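PDB 3FAW: reticulocyte binding protein from Streptococcus agalactiae COH1, which probably hydrolyses alpha-1,6-glucosidic branch linkages of pullulan and related alpha-glucans as a secreted, cell-wall-anchored pullulanase of the alpha-amylase barrel family. Local coordinates for residues A[215-220]-A[347-352]; A[224-229]-A[325-330]; A[319-324]-A[341-346]. All blocks are in the same frame, centred on the assembly; numbering follows the deposited sequence.

Contact 1. Residues A[215-220]-A[347-352]; sequences KILDPY and DPQSYF
Leu217 makes the first touch across the contact, its CD2 methyl lying 3.8 Å from CG of Gln349. The two side chains cross at about a right angle; with chi1 at 168°, CG anti to the backbone N, Leu217 sends its CD2 branch toward Gln349. It meets the aliphatic part of the Gln349 side chain, whose amide is engaged at both ends: NE2 bonds to Ser320 OG and OE1 takes the backbone N of Ala239. At Asp218 the segment turns. Asp218 OD1 accepts the backbone N of Tyr220 at 3.1 Å, an Asx turn in which the N-H reaches the carboxylate from above its plane, while OD2 is held by Tyr203 OH. The carbonyl of Asp218 is joined through a water to Ser350 OG, which also bonds to the backbone N of Ala353.

The chain here leaves strand 212-216 of the carbohydrate-binding module 48 (isoamylase N-terminal) region and meets a long loop of the alpha-amylase barrel, between strand 312-315 and helix 367-381, so this is an interface between the two parts. Pro219 contributes mainly its carbonyl: a second water receives the backbone N-H of Tyr351 at 2.7 Å from N and donates to Pro219 O, bridging the main chains where no direct bond links them. The same oxygen, Pro219 O, lies 3.1 Å from Phe352 CD2, approaching that ring obliquely.

Tyr220 packs against Phe352 twice. Its CA sits over a face of the Phe352 ring, 4.2 Å from the centroid, as a CH-pi contact. The two rings also meet at a slant, planes 31° apart, with Phe352 CZ over a face of the tyrosine, 3.4 Å from Tyr220 CE2. Beyond this overlap, Tyr220 OH is hydrogen-bonded to Asp440 on helix 432-449, a helix that Phe352 touches as well.

Contact 2. Residues A[224-229]-A[325-330]; sequences LAEWDS and NEMDKS
Asp228 lays its carboxylate over the amide of Asn325; the two planes are 7° apart and stacked, with Asp228 CG 3.2 Å from Asn325 OD1. In both residues CG stands anti to the backbone N, which sends the flat groups out from neighbouring backbones, bridged at this pair alone. Each group also has work along its own chain. Asp228 OD1 accepts the backbone N of Asn230, and Asn325 OD1 accepts the backbone N of Met327 at 3.1 Å from above the carbonyl plane, an Asx turn.

Beside the stack, Trp227 and Glu326 exchange two hydrogen bonds. Glu326 N donates to Trp227 O at 2.9 Å, nearly straight at hydrogen (169°). In return, Trp227 N donates to Glu326 OE1, also 2.9 Å away, but meets the carboxylate from above its plane. The extended Glu326 side chain makes this return bond possible, carrying OE1 back past the tryptophan carbonyl to its N-H. A water donates to Glu326 OE1 as well as to Ala225 O, so OE1 takes two donors, the water and Trp227 N. The indole leads off to another partner, Phe322 O, which receives its NE1.

At the outer side, Met327 SD rests 3.7 Å from both CB and CG of Glu226. Bends at chi2 and chi3 fold the thioether chain there.

Residues 325-328 form a type I beta turn, closed by Asp328 N to Asn325 O. The arrangement is thus a single beta bridge beside an Asx-stabilised turn, fastening the segment that follows strand 212-216 to the long loop after barrel strand 312-315.

Contact 3. Residues A[319-324]-A[341-346]; sequences LSYFYV and NYNWGY. With CA (calcium ion), chain D.
A calcium site lies at one end of this contact, where residues 341-346 fold back on 319-324 within a single long loop of the alpha-amylase barrel. Tyr342 O binds the calcium ion at 2.3 Å, Asn340 O and Asp665 OD1 add protein ligands, and four waters complete the set. One of these waters also donates to Tyr323 O and, weakly, to Asn341 O, so the shell of the metal reaches across to segment 319-324.

Tyr323 O has a second donor in Asn343 ND2, 2.9 Å away with an angle of 160° at hydrogen. The oxygen lies close to the Asn343 amide plane, whereas the donor is somewhat tilted from the carbonyl plane. Three bonds fix the rotation of this amide: ND2 also donates to Asp347 OD2, and Asn343 OD1 takes the backbone N of Gly345 at 3.0 Å in an Asx turn.

Tyr321 runs past Asn343 in the opposite direction, its CE1 atom 3.5 Å from Asn343 CB. Over one face of its ring lies Gly345 CA, 3.9 Å from the centroid, a CH-pi contact. The glycine meets the ring toward its rim, with Tyr321 CD2 3.5 Å from Gly345 CA. With chi1 at 50°, Tyr321 CG falls between its own backbone N and carbonyl carbon, which brings the ring across to the glycine. The phenol end is held by Tyr358 OH and by a water that accepts from Asn343 N.

Further along, Val324 CG2 packs 4.0 Å from Asn341 OD1, an oxygen whose stronger partner is Asn325 N. The whole is an Asx turn whose closing glycine packs on a tyrosine face, next to a calcium site with main-chain carbonyl, carboxylate and water ligands.

Overall arrangement
Followed from the N terminus, the chain leaves strand 212-216 through 215-220 and continues into 224-229, then enters the barrel and, after strand 312-315, supplies every remaining segment before helix 367-381. Contact 1 closes the widest loop, from 215-220 to 347-352, and both others nest inside it. Contact 2, joining 224-229 to 325-330, crosses the short loop 319-324 to 341-346 closed by contact 3, since their segments alternate. Direct touches link all three: Leu217 CD1 with Leu224 CD2, Ser320 O with Gln349 N, and Ser229 CB with Phe322 O. Together they tie the module 48 side and its following segment to one folded barrel loop.

Contact 1. Residues A[215-220]-A[347-352]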
loop_
_atom_site.group_PDB
_atom_site.type_symbol
_atom_site.label_atom_id
_atom_site.label_comp_id
_atom_site.label_asym_id
_atom_site.label_seq_id
_atom_site.Cartn_x
_atom_site.Cartn_y
_atom_site.Cartn_z
ATOM N N LYS A 215 -18.846 -22.227 -5.114
ATOM C CA LYS A 215 -18.624 -21.391 -6.299
ATOM C C LYS A 215 -17.568 -20.330 -6.010
ATOM O O LYS A 215 -17.730 -19.519 -5.087
ATOM C CB LYS A 215 -19.941 -20.757 -6.760
ATOM C CG LYS A 215 -20.963 -21.794 -7.238
ATOM C CD LYS A 215 -22.339 -21.202 -7.531
ATOM C CE LYS A 215 -23.330 -22.312 -7.882
ATOM N NZ LYS A 215 -24.697 -21.811 -8.203
ATOM N N ILE A 216 -16.492 -20.336 -6.800
ATOM C CA ILE A 216 -15.315 -19.495 -6.525
ATOM C C ILE A 216 -15.011 -18.471 -7.627
ATOM O O ILE A 216 -15.498 -18.578 -8.755
ATOM C CB ILE A 216 -14.040 -20.358 -6.211
ATOM C CG1 ILE A 216 -13.522 -21.105 -7.446
ATOM C CG2 ILE A 216 -14.333 -21.353 -5.085
ATOM C CD1 ILE A 216 -12.593 -20.306 -8.329
ATOM N N LEU A 217 -14.197 -17.479 -7.271
ATOM C CA LEU A 217 -13.794 -16.409 -8.186
ATOM C C LEU A 217 -12.396 -16.698 -8.707
ATOM O O LEU A 217 -11.466 -16.863 -7.922
ATOM C CB LEU A 217 -13.813 -15.051 -7.468
ATOM C CG LEU A 217 -13.155 -13.861 -8.181
ATOM C CD1 LEU A 217 -13.733 -13.679 -9.580
ATOM C CD2 LEU A 217 -13.305 -12.569 -7.366
ATOM N N ASP A 218 -12.259 -16.767 -10.030
ATOM C CA ASP A 218 -10.960 -16.947 -10.677
ATOM C C ASP A 218 -9.969 -15.900 -10.146
ATOM O O ASP A 218 -10.160 -14.702 -10.365
ATOM C CB ASP A 218 -11.121 -16.817 -12.197
ATOM C CG ASP A 218 -9.867 -17.191 -12.967
ATOM O OD1 ASP A 218 -8.821 -17.486 -12.346
ATOM O OD2 ASP A 218 -9.927 -17.190 -14.215
ATOM N N PRO A 219 -8.918 -16.343 -9.424
ATOM C CA PRO A 219 -7.954 -15.367 -8.908
ATOM C C PRO A 219 -7.184 -14.599 -9.989
ATOM O O PRO A 219 -6.709 -13.504 -9.720
ATOM C CB PRO A 219 -7.004 -16.207 -8.037
ATOM C CG PRO A 219 -7.232 -17.605 -8.406
ATOM C CD PRO A 219 -8.586 -17.724 -9.029
ATOM N N TYR A 220 -7.081 -15.169 -11.191
ATOM C CA TYR A 220 -6.406 -14.535 -12.326
ATOM C C TYR A 220 -7.367 -13.796 -13.262
ATOM O O TYR A 220 -7.003 -13.470 -14.390
ATOM C CB TYR A 220 -5.604 -15.584 -13.111
ATOM C CG TYR A 220 -4.277 -15.900 -12.476
ATOM C CD1 TYR A 220 -4.217 -16.618 -11.285
ATOM C CD2 TYR A 220 -3.083 -15.467 -13.046
ATOM C CE1 TYR A 220 -3.010 -16.903 -10.683
ATOM C CE2 TYR A 220 -1.862 -15.749 -12.447
ATOM C CZ TYR A 220 -1.837 -16.470 -11.263
ATOM O OH TYR A 220 -0.650 -16.770 -10.647
ATOM N N ASP A 347 -9.750 -3.891 1.365
ATOM C CA ASP A 347 -10.519 -5.126 1.534
ATOM C C ASP A 347 -10.446 -5.929 0.225
ATOM O O ASP A 347 -11.443 -6.048 -0.492
ATOM C CB ASP A 347 -11.976 -4.795 1.869
ATOM C CG ASP A 347 -12.106 -3.860 3.058
ATOM O OD1 ASP A 347 -11.529 -4.163 4.120
ATOM O OD2 ASP A 347 -12.790 -2.824 2.928
ATOM N N PRO A 348 -9.260 -6.475 -0.095
ATOM C CA PRO A 348 -9.006 -7.039 -1.424
ATOM C C PRO A 348 -9.887 -8.221 -1.845
ATOM O O PRO A 348 -10.026 -9.206 -1.106
ATOM C CB PRO A 348 -7.539 -7.467 -1.335
ATOM C CG PRO A 348 -6.978 -6.588 -0.290
ATOM C CD PRO A 348 -8.048 -6.570 0.737
ATOM N N GLN A 349 -10.466 -8.099 -3.038
ATOM C CA GLN A 349 -11.195 -9.185 -3.676
ATOM C C GLN A 349 -10.394 -9.800 -4.834
ATOM O O GLN A 349 -10.367 -11.026 -4.993
ATOM C CB GLN A 349 -12.551 -8.679 -4.168
ATOM C CG GLN A 349 -13.390 -9.743 -4.840
ATOM C CD GLN A 349 -14.818 -9.310 -5.051
ATOM O OE1 GLN A 349 -15.742 -10.192 -4.726
ATOM N NE2 GLN A 349 -15.089 -8.198 -5.504
ATOM N N SER A 350 -9.755 -8.955 -5.642
ATOM C CA SER A 350 -8.918 -9.427 -6.753
ATOM C C SER A 350 -7.576 -8.696 -6.783
ATOM O O SER A 350 -7.470 -7.550 -6.329
ATOM C CB SER A 350 -9.639 -9.250 -8.096
ATOM O OG SER A 350 -8.882 -9.800 -9.173
ATOM N N TYR A 351 -6.561 -9.376 -7.315
ATOM C CA TYR A 351 -5.219 -8.807 -7.464
ATOM C C TYR A 351 -4.865 -8.499 -8.922
ATOM O O TYR A 351 -3.826 -7.904 -9.189
ATOM C CB TYR A 351 -4.172 -9.737 -6.831
ATOM C CG TYR A 351 -4.293 -9.813 -5.322
ATOM C CD1 TYR A 351 -4.241 -8.655 -4.545
ATOM C CD2 TYR A 351 -4.472 -11.031 -4.669
ATOM C CE1 TYR A 351 -4.359 -8.703 -3.170
ATOM C CE2 TYR A 351 -4.590 -11.089 -3.280
ATOM C CZ TYR A 351 -4.535 -9.918 -2.539
ATOM O OH TYR A 351 -4.651 -9.953 -1.170
ATOM N N PHE A 352 -5.745 -8.896 -9.843
ATOM C CA PHE A 352 -5.606 -8.614 -11.278
ATOM C C PHE A 352 -6.730 -7.723 -11.805
ATOM O O PHE A 352 -6.499 -6.859 -12.651
ATOM C CB PHE A 352 -5.648 -9.917 -12.085
ATOM C CG PHE A 352 -4.458 -10.804 -11.892
ATOM C CD1 PHE A 352 -3.417 -10.799 -12.810
ATOM C CD2 PHE A 352 -4.393 -11.672 -10.810
ATOM C CE1 PHE A 352 -2.319 -11.635 -12.645
ATOM C CE2 PHE A 352 -3.298 -12.507 -10.636
ATOM C CZ PHE A 352 -2.262 -12.488 -11.556
HETATM O O HOH W 1 -9.934 -12.384 -8.984
HETATM O O HOH W 2 -6.806 -12.101 -7.331
#

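Contact 2. Residues A[224-229]-A[325-330]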
loop_
_atom_site.group_PDB
_atom_site.type_symbol
_atom_site.label_atom_id
_atom_site.label_comp_id
_atom_site.label_asym_id
_atom_site.label_seq_id
_atom_site.Cartn_x
_atom_site.Cartn_y
_atom_site.Cartn_z
ATOM N N LEU A 224 -14.302 -8.010 -14.049
ATOM C CA LEU A 224 -15.426 -8.543 -13.285
ATOM C C LEU A 224 -16.752 -7.911 -13.698
ATOM O O LEU A 224 -16.780 -6.841 -14.310
ATOM C CB LEU A 224 -15.231 -8.278 -11.787
ATOM C CG LEU A 224 -13.929 -8.688 -11.091
ATOM C CD1 LEU A 224 -13.851 -8.022 -9.724
ATOM C CD2 LEU A 224 -13.809 -10.206 -10.962
ATOM N N ALA A 225 -17.845 -8.585 -13.344
ATOM C CA ALA A 225 -19.186 -8.012 -13.439
ATOM C C ALA A 225 -19.342 -6.918 -12.389
ATOM O O ALA A 225 -18.678 -6.957 -11.353
ATOM C CB ALA A 225 -20.244 -9.088 -13.234
ATOM N N GLU A 226 -20.208 -5.942 -12.662
ATOM C CA GLU A 226 -20.522 -4.898 -11.683
ATOM C C GLU A 226 -20.848 -5.555 -10.339
ATOM O O GLU A 226 -21.581 -6.545 -10.287
ATOM C CB GLU A 226 -21.665 -3.981 -12.160
ATOM C CG GLU A 226 -23.078 -4.602 -12.237
ATOM C CD GLU A 226 -23.251 -5.634 -13.346
ATOM O OE1 GLU A 226 -22.380 -5.740 -14.237
ATOM O OE2 GLU A 226 -24.273 -6.347 -13.327
ATOM N N TRP A 227 -20.276 -5.013 -9.268
ATOM C CA TRP A 227 -20.274 -5.679 -7.960
ATOM C C TRP A 227 -20.985 -4.847 -6.893
ATOM O O TRP A 227 -20.732 -3.647 -6.738
ATOM C CB TRP A 227 -18.829 -5.989 -7.544
ATOM C CG TRP A 227 -18.657 -6.538 -6.155
ATOM C CD1 TRP A 227 -17.895 -6.003 -5.157
ATOM C CD2 TRP A 227 -19.250 -7.728 -5.611
ATOM N NE1 TRP A 227 -17.980 -6.782 -4.029
ATOM C CE2 TRP A 227 -18.802 -7.845 -4.277
ATOM C CE3 TRP A 227 -20.120 -8.701 -6.118
ATOM C CZ2 TRP A 227 -19.192 -8.896 -3.443
ATOM C CZ3 TRP A 227 -20.507 -9.746 -5.288
ATOM C CH2 TRP A 227 -20.041 -9.835 -3.965
ATOM N N ASP A 228 -21.892 -5.505 -6.179
ATOM C CA ASP A 228 -22.586 -4.923 -5.036
ATOM C C ASP A 228 -22.610 -5.978 -3.936
ATOM O O ASP A 228 -23.330 -6.968 -4.050
ATOM C CB ASP A 228 -24.015 -4.510 -5.434
ATOM C CG ASP A 228 -24.822 -3.958 -4.266
ATOM O OD1 ASP A 228 -24.237 -3.650 -3.206
ATOM O OD2 ASP A 228 -26.055 -3.834 -4.412
ATOM N N SER A 229 -21.822 -5.764 -2.880
ATOM C CA SER A 229 -21.660 -6.771 -1.815
ATOM C C SER A 229 -22.942 -7.080 -1.037
ATOM O O SER A 229 -23.010 -8.099 -0.345
ATOM C CB SER A 229 -20.530 -6.392 -0.847
ATOM O OG SER A 229 -20.731 -5.123 -0.250
ATOM N N ASN A 325 -20.785 -0.966 -3.117
ATOM C CA ASN A 325 -21.838 -1.048 -4.124
ATOM C C ASN A 325 -21.438 -0.140 -5.271
ATOM O O ASN A 325 -21.559 1.085 -5.184
ATOM C CB ASN A 325 -23.197 -0.617 -3.563
ATOM C CG ASN A 325 -24.319 -0.685 -4.604
ATOM O OD1 ASN A 325 -24.123 -1.150 -5.729
ATOM N ND2 ASN A 325 -25.502 -0.226 -4.221
ATOM N N GLU A 326 -20.951 -0.747 -6.344
ATOM C CA GLU A 326 -20.422 0.005 -7.478
ATOM C C GLU A 326 -21.524 0.647 -8.333
ATOM O O GLU A 326 -21.238 1.487 -9.184
ATOM C CB GLU A 326 -19.536 -0.904 -8.333
ATOM C CG GLU A 326 -18.322 -1.461 -7.584
ATOM C CD GLU A 326 -17.553 -2.507 -8.376
ATOM O OE1 GLU A 326 -18.107 -3.062 -9.354
ATOM O OE2 GLU A 326 -16.384 -2.772 -8.014
ATOM N N MET A 327 -22.775 0.255 -8.099
ATOM C CA MET A 327 -23.913 0.837 -8.801
ATOM C C MET A 327 -24.465 2.100 -8.112
ATOM O O MET A 327 -25.410 2.707 -8.612
ATOM C CB MET A 327 -25.014 -0.215 -8.962
ATOM C CG MET A 327 -24.589 -1.448 -9.765
ATOM S SD MET A 327 -23.857 -1.073 -11.381
ATOM C CE MET A 327 -25.182 -0.156 -12.176
ATOM N N ASP A 328 -23.868 2.489 -6.983
ATOM C CA ASP A 328 -24.244 3.707 -6.249
ATOM C C ASP A 328 -23.066 4.678 -6.263
ATOM O O ASP A 328 -22.112 4.522 -5.493
ATOM C CB ASP A 328 -24.628 3.338 -4.808
ATOM C CG ASP A 328 -24.862 4.553 -3.912
ATOM O OD1 ASP A 328 -25.137 5.662 -4.421
ATOM O OD2 ASP A 328 -24.776 4.384 -2.678
ATOM N N LYS A 329 -23.131 5.668 -7.153
ATOM C CA LYS A 329 -22.086 6.691 -7.261
ATOM C C LYS A 329 -22.452 7.979 -6.512
ATOM O O LYS A 329 -21.753 8.987 -6.628
ATOM C CB LYS A 329 -21.805 7.011 -8.734
ATOM C CG LYS A 329 -21.179 5.862 -9.506
ATOM C CD LYS A 329 -20.899 6.251 -10.944
ATOM C CE LYS A 329 -20.171 5.147 -11.697
ATOM N NZ LYS A 329 -18.833 4.877 -11.117
ATOM N N SER A 330 -23.528 7.936 -5.730
ATOM C CA SER A 330 -24.045 9.127 -5.062
ATOM C C SER A 330 -23.063 9.695 -4.041
ATOM O O SER A 330 -22.352 8.953 -3.361
ATOM C CB SER A 330 -25.394 8.835 -4.388
ATOM O OG SER A 330 -25.247 7.951 -3.290
HETATM O O HOH W 3 -16.747 -5.203 -10.456
#

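Contact 3. Residues A[319-324]-A[341-346]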
loop_
_atom_site.group_PDB
_atom_site.type_symbol
_atom_site.label_atom_id
_atom_site.label_comp_id
_atom_site.label_asym_id
_atom_site.label_seq_id
_atom_site.Cartn_x
_atom_site.Cartn_y
_atom_site.Cartn_z
ATOM N N LEU A 319 -7.465 -1.895 -7.488
ATOM C CA LEU A 319 -7.903 -3.284 -7.696
ATOM C C LEU A 319 -9.177 -3.570 -6.901
ATOM O O LEU A 319 -9.473 -2.881 -5.923
ATOM C CB LEU A 319 -6.796 -4.274 -7.343
ATOM C CG LEU A 319 -5.639 -4.230 -8.353
ATOM C CD1 LEU A 319 -4.328 -4.536 -7.679
ATOM C CD2 LEU A 319 -5.875 -5.172 -9.532
ATOM N N SER A 320 -9.927 -4.582 -7.338
ATOM C CA SER A 320 -11.257 -4.846 -6.798
ATOM C C SER A 320 -11.228 -5.066 -5.293
ATOM O O SER A 320 -10.464 -5.887 -4.798
ATOM C CB SER A 320 -11.896 -6.067 -7.466
ATOM O OG SER A 320 -13.150 -6.366 -6.864
ATOM N N TYR A 321 -12.057 -4.303 -4.585
ATOM C CA TYR A 321 -12.265 -4.491 -3.148
ATOM C C TYR A 321 -13.718 -4.860 -2.865
ATOM O O TYR A 321 -14.609 -4.576 -3.669
ATOM C CB TYR A 321 -11.830 -3.258 -2.344
ATOM C CG TYR A 321 -12.371 -1.921 -2.815
ATOM C CD1 TYR A 321 -13.587 -1.425 -2.333
ATOM C CD2 TYR A 321 -11.648 -1.130 -3.706
ATOM C CE1 TYR A 321 -14.077 -0.189 -2.744
ATOM C CE2 TYR A 321 -12.129 0.117 -4.119
ATOM C CZ TYR A 321 -13.343 0.578 -3.635
ATOM O OH TYR A 321 -13.823 1.805 -4.037
ATOM N N PHE A 322 -13.938 -5.489 -1.713
ATOM C CA PHE A 322 -15.158 -6.260 -1.457
ATOM C C PHE A 322 -16.341 -5.428 -0.957
ATOM O O PHE A 322 -17.434 -5.484 -1.529
ATOM C CB PHE A 322 -14.847 -7.388 -0.457
ATOM C CG PHE A 322 -15.972 -8.376 -0.268
ATOM C CD1 PHE A 322 -16.062 -9.506 -1.071
ATOM C CD2 PHE A 322 -16.930 -8.184 0.726
ATOM C CE1 PHE A 322 -17.096 -10.426 -0.896
ATOM C CE2 PHE A 322 -17.966 -9.096 0.912
ATOM C CZ PHE A 322 -18.049 -10.218 0.101
ATOM N N TYR A 323 -16.136 -4.669 0.116
ATOM C CA TYR A 323 -17.235 -3.933 0.751
ATOM C C TYR A 323 -17.567 -2.655 -0.019
ATOM O O TYR A 323 -17.024 -1.584 0.263
ATOM C CB TYR A 323 -16.901 -3.617 2.206
ATOM C CG TYR A 323 -16.707 -4.847 3.060
ATOM C CD1 TYR A 323 -15.450 -5.183 3.551
ATOM C CD2 TYR A 323 -17.781 -5.676 3.380
ATOM C CE1 TYR A 323 -15.259 -6.308 4.343
ATOM C CE2 TYR A 323 -17.600 -6.812 4.175
ATOM C CZ TYR A 323 -16.334 -7.118 4.648
ATOM O OH TYR A 323 -16.134 -8.230 5.430
ATOM N N VAL A 324 -18.462 -2.787 -0.993
ATOM C CA VAL A 324 -18.824 -1.682 -1.878
ATOM C C VAL A 324 -20.066 -2.013 -2.718
ATOM O O VAL A 324 -20.357 -3.184 -2.984
ATOM C CB VAL A 324 -17.658 -1.336 -2.841
ATOM C CG1 VAL A 324 -17.488 -2.428 -3.894
ATOM C CG2 VAL A 324 -17.874 0.022 -3.505
ATOM N N ASN A 341 -20.769 4.193 1.611
ATOM C CA ASN A 341 -20.366 3.396 0.450
ATOM C C ASN A 341 -18.890 3.623 0.114
ATOM O O ASN A 341 -18.246 2.780 -0.520
ATOM C CB ASN A 341 -21.240 3.733 -0.765
ATOM C CG ASN A 341 -21.079 2.738 -1.905
ATOM O OD1 ASN A 341 -21.006 1.465 -1.566
ATOM N ND2 ASN A 341 -21.036 3.113 -3.077
ATOM N N TYR A 342 -18.374 4.777 0.535
ATOM C CA TYR A 342 -16.950 5.084 0.462
ATOM C C TYR A 342 -16.072 3.965 1.022
ATOM O O TYR A 342 -16.418 3.336 2.019
ATOM C CB TYR A 342 -16.656 6.368 1.243
ATOM C CG TYR A 342 -15.231 6.822 1.100
ATOM C CD1 TYR A 342 -14.851 7.632 0.043
ATOM C CD2 TYR A 342 -14.253 6.417 2.005
ATOM C CE1 TYR A 342 -13.548 8.044 -0.102
ATOM C CE2 TYR A 342 -12.940 6.824 1.865
ATOM C CZ TYR A 342 -12.595 7.638 0.808
ATOM O OH TYR A 342 -11.296 8.051 0.651
ATOM N N ASN A 343 -14.927 3.740 0.384
ATOM C CA ASN A 343 -13.962 2.741 0.841
ATOM C C ASN A 343 -12.587 3.099 0.295
ATOM O O ASN A 343 -12.461 3.362 -0.898
ATOM C CB ASN A 343 -14.390 1.353 0.348
ATOM C CG ASN A 343 -13.690 0.210 1.073
ATOM O OD1 ASN A 343 -12.596 0.363 1.621
ATOM N ND2 ASN A 343 -14.327 -0.955 1.067
ATOM N N TRP A 344 -11.569 3.123 1.161
ATOM C CA TRP A 344 -10.185 3.331 0.711
ATOM C C TRP A 344 -9.771 2.232 -0.259
ATOM O O TRP A 344 -9.095 2.501 -1.251
ATOM C CB TRP A 344 -9.184 3.353 1.877
ATOM C CG TRP A 344 -9.080 4.646 2.627
ATOM C CD1 TRP A 344 -9.439 5.891 2.189
ATOM C CD2 TRP A 344 -8.535 4.826 3.943
ATOM N NE1 TRP A 344 -9.178 6.826 3.160
ATOM C CE2 TRP A 344 -8.625 6.201 4.246
ATOM C CE3 TRP A 344 -7.997 3.956 4.900
ATOM C CZ2 TRP A 344 -8.190 6.730 5.464
ATOM C CZ3 TRP A 344 -7.568 4.481 6.115
ATOM C CH2 TRP A 344 -7.670 5.857 6.385
ATOM N N GLY A 345 -10.164 0.998 0.055
ATOM C CA GLY A 345 -9.908 -0.155 -0.805
ATOM C C GLY A 345 -9.033 -1.249 -0.214
ATOM O O GLY A 345 -8.553 -2.113 -0.951
ATOM N N TYR A 346 -8.857 -1.250 1.108
ATOM C CA TYR A 346 -8.010 -2.244 1.776
ATOM C C TYR A 346 -8.814 -3.470 2.222
ATOM O O TYR A 346 -8.577 -4.025 3.294
ATOM C CB TYR A 346 -7.247 -1.597 2.942
ATOM C CG TYR A 346 -6.337 -0.487 2.472
ATOM C CD1 TYR A 346 -5.146 -0.773 1.812
ATOM C CD2 TYR A 346 -6.686 0.850 2.645
ATOM C CE1 TYR A 346 -4.318 0.239 1.358
ATOM C CE2 TYR A 346 -5.863 1.871 2.192
ATOM C CZ TYR A 346 -4.682 1.558 1.552
ATOM O OH TYR A 346 -3.872 2.569 1.099
HETATM CA CA CA D . -17.408 1.782 3.426
HETATM O O HOH W 4 -8.114 -3.785 -3.344
HETATM O O HOH W 5 -14.529 4.506 -2.605
HETATM O O HOH W 6 -17.878 0.762 1.230
HETATM O O HOH W 7 -19.766 0.701 4.192
HETATM O O HOH W 8 -16.919 -0.700 3.810
HETATM O O HOH W 9 -15.084 1.872 4.071
#